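Long-range contact in tRNA nucleotidyl transferase-related protein (Thermotoga maritima, PDB 3H38), which probably adds the CCA end to tRNA as a magnesium-dependent class II nucleotidyltransferase, this chain being the C-terminal half of a longer protein: residues A[121-126]-A[149-154]. Numbering follows the deposited sequence.
Sequences TIKKDL and IDFFGG
Lys123 lays its aliphatic chain over one face of the Phe151 ring. CD sits 4.1 Å from the centroid of the Phe151 ring, 14° off the ring normal, a CH-pi contact. The chain reaches it because CG is anti to the backbone N (chi1 -176°) and the carbons beyond run extended. CB and CG of Lys123 lie near Phe151 CE2, and CE lies near Phe151 CD1, so the methylenes cover the ring from rim to rim. Leu126 meets the same ring at its edge. Its CD2 lies in the ring plane, 3.8 Å from Phe151 CD2. Ile149 is a looser neighbour, with its CG2 4.5 Å from Leu126 CD2. Phe152 takes the other end of Leu126: CB of Leu126 is 3.7 Å from Phe152 CE2, in the plane of that ring. Phe151 CB stands 3.5 Å above the centre of the Phe152 ring. No hydrogen bond joins the two segments; the contact is apolar. The turn that presents the phenylalanines is tied by Asp150. Its OD2 accepts a hydrogen bond from Gly154 N at 3.0 Å through the syn lone pair, and two weak ones from the backbone N of Phe152 and of Gly153. Asp150 OD1 accepts a hydrogen bond from the backbone N of Tyr155. On the helix side, Asp125 makes a salt bridge to Arg129, which binds ATP in other structures of this protein; no nucleotide is bound here. The contact thus packs helix 122-127 of the nucleotidyltransferase head domain against the loop that leads from strand 147-149 to helix 154-159. Leu126 also touches Ala137 of strand 137-139, while Ile122 and Ile149 both touch Tyr38 of strand 37-40 in the main sheet.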
loop_
_atom_site.group_PDB
_atom_site.type_symbol
_atom_site.label_atom_id
_atom_site.label_comp_id
_atom_site.label_asym_id
_atom_site.label_seq_id
_atom_site.Cartn_x
_atom_site.Cartn_y
_atom_site.Cartn_z
ATOM N N THR A 121 -16.742 -27.179 -4.274
ATOM C CA THR A 121 -17.921 -26.568 -4.766
ATOM C C THR A 121 -17.705 -25.098 -4.525
ATOM O O THR A 121 -16.758 -24.715 -3.921
ATOM C CB THR A 121 -19.060 -27.028 -3.930
ATOM O OG1 THR A 121 -18.704 -26.880 -2.565
ATOM C CG2 THR A 121 -19.306 -28.452 -4.196
ATOM N N ILE A 122 -18.606 -24.288 -5.004
ATOM C CA ILE A 122 -18.487 -22.862 -4.823
ATOM C C ILE A 122 -18.608 -22.543 -3.326
ATOM O O ILE A 122 -18.017 -21.590 -2.834
ATOM C CB ILE A 122 -19.565 -22.122 -5.605
ATOM C CG1 ILE A 122 -19.393 -20.606 -5.447
ATOM C CG2 ILE A 122 -20.963 -22.614 -5.168
ATOM C CD1 ILE A 122 -18.085 -20.060 -6.055
ATOM N N LYS A 123 -19.353 -23.362 -2.598
ATOM C CA LYS A 123 -19.531 -23.091 -1.200
ATOM C C LYS A 123 -18.187 -23.000 -0.485
ATOM O O LYS A 123 -17.865 -21.966 0.140
ATOM C CB LYS A 123 -20.411 -24.126 -0.514
ATOM C CG LYS A 123 -20.631 -23.721 0.944
ATOM C CD LYS A 123 -21.879 -24.293 1.586
ATOM C CE LYS A 123 -21.922 -23.799 3.017
ATOM N NZ LYS A 123 -23.110 -24.342 3.674
ATOM N N LYS A 124 -17.398 -24.047 -0.601
ATOM C CA LYS A 124 -16.107 -24.141 0.020
ATOM C C LYS A 124 -15.161 -23.072 -0.454
ATOM O O LYS A 124 -14.346 -22.602 0.286
ATOM C CB LYS A 124 -15.519 -25.504 -0.236
ATOM C CG LYS A 124 -15.377 -26.314 0.956
ATOM C CD LYS A 124 -16.417 -27.355 1.051
ATOM C CE LYS A 124 -16.215 -28.252 2.236
ATOM N NZ LYS A 124 -17.126 -27.902 3.295
ATOM N N ASP A 125 -15.252 -22.730 -1.709
ATOM C CA ASP A 125 -14.398 -21.683 -2.262
ATOM C C ASP A 125 -14.738 -20.312 -1.672
ATOM O O ASP A 125 -13.902 -19.413 -1.658
ATOM C CB ASP A 125 -14.510 -21.610 -3.778
ATOM C CG ASP A 125 -13.669 -20.489 -4.368
ATOM O OD1 ASP A 125 -12.424 -20.617 -4.468
ATOM O OD2 ASP A 125 -14.261 -19.469 -4.740
ATOM N N LEU A 126 -15.971 -20.149 -1.208
ATOM C CA LEU A 126 -16.400 -18.871 -0.623
ATOM C C LEU A 126 -16.066 -18.891 0.875
ATOM O O LEU A 126 -15.620 -17.898 1.456
ATOM C CB LEU A 126 -17.911 -18.685 -0.807
ATOM C CG LEU A 126 -18.524 -17.789 -1.894
ATOM C CD1 LEU A 126 -17.623 -17.531 -3.137
ATOM C CD2 LEU A 126 -19.902 -18.300 -2.284
ATOM N N ILE A 149 -25.652 -15.641 -4.338
ATOM C CA ILE A 149 -25.443 -16.743 -3.428
ATOM C C ILE A 149 -24.669 -16.207 -2.255
ATOM O O ILE A 149 -23.504 -15.805 -2.386
ATOM C CB ILE A 149 -24.684 -17.883 -4.064
ATOM C CG1 ILE A 149 -25.544 -18.538 -5.151
ATOM C CG2 ILE A 149 -24.301 -18.891 -2.992
ATOM C CD1 ILE A 149 -24.738 -18.997 -6.300
ATOM N N ASP A 150 -25.351 -16.151 -1.121
ATOM C CA ASP A 150 -24.798 -15.530 0.067
ATOM C C ASP A 150 -24.998 -16.427 1.292
ATOM O O ASP A 150 -26.018 -16.379 1.975
ATOM C CB ASP A 150 -25.398 -14.145 0.268
ATOM C CG ASP A 150 -24.986 -13.518 1.577
ATOM O OD1 ASP A 150 -25.820 -12.820 2.161
ATOM O OD2 ASP A 150 -23.848 -13.745 2.039
ATOM N N PHE A 151 -24.002 -17.259 1.546
ATOM C CA PHE A 151 -24.139 -18.299 2.543
ATOM C C PHE A 151 -23.968 -17.687 3.914
ATOM O O PHE A 151 -24.466 -18.232 4.900
ATOM C CB PHE A 151 -23.088 -19.419 2.317
ATOM C CG PHE A 151 -23.295 -20.216 1.050
ATOM C CD1 PHE A 151 -24.340 -21.146 0.962
ATOM C CD2 PHE A 151 -22.454 -20.048 -0.051
ATOM C CE1 PHE A 151 -24.561 -21.903 -0.213
ATOM C CE2 PHE A 151 -22.666 -20.805 -1.220
ATOM C CZ PHE A 151 -23.732 -21.740 -1.299
ATOM N N PHE A 152 -23.287 -16.538 3.978
ATOM C CA PHE A 152 -22.713 -16.106 5.250
ATOM C C PHE A 152 -23.241 -14.843 5.924
ATOM O O PHE A 152 -22.737 -14.464 6.986
ATOM C CB PHE A 152 -21.181 -16.084 5.147
ATOM C CG PHE A 152 -20.601 -17.310 4.456
ATOM C CD1 PHE A 152 -20.540 -18.519 5.115
ATOM C CD2 PHE A 152 -20.104 -17.238 3.152
ATOM C CE1 PHE A 152 -19.999 -19.658 4.477
ATOM C CE2 PHE A 152 -19.560 -18.359 2.524
ATOM C CZ PHE A 152 -19.512 -19.567 3.187
ATOM N N GLY A 153 -24.251 -14.210 5.332
ATOM C CA GLY A 153 -24.881 -13.048 5.930
ATOM C C GLY A 153 -24.205 -11.767 5.468
ATOM O O GLY A 153 -24.287 -10.734 6.121
ATOM N N GLY A 154 -23.534 -11.866 4.327
ATOM C CA GLY A 154 -22.851 -10.764 3.689
ATOM C C GLY A 154 -23.712 -9.608 3.235
ATOM O O GLY A 154 -23.291 -8.466 3.375
#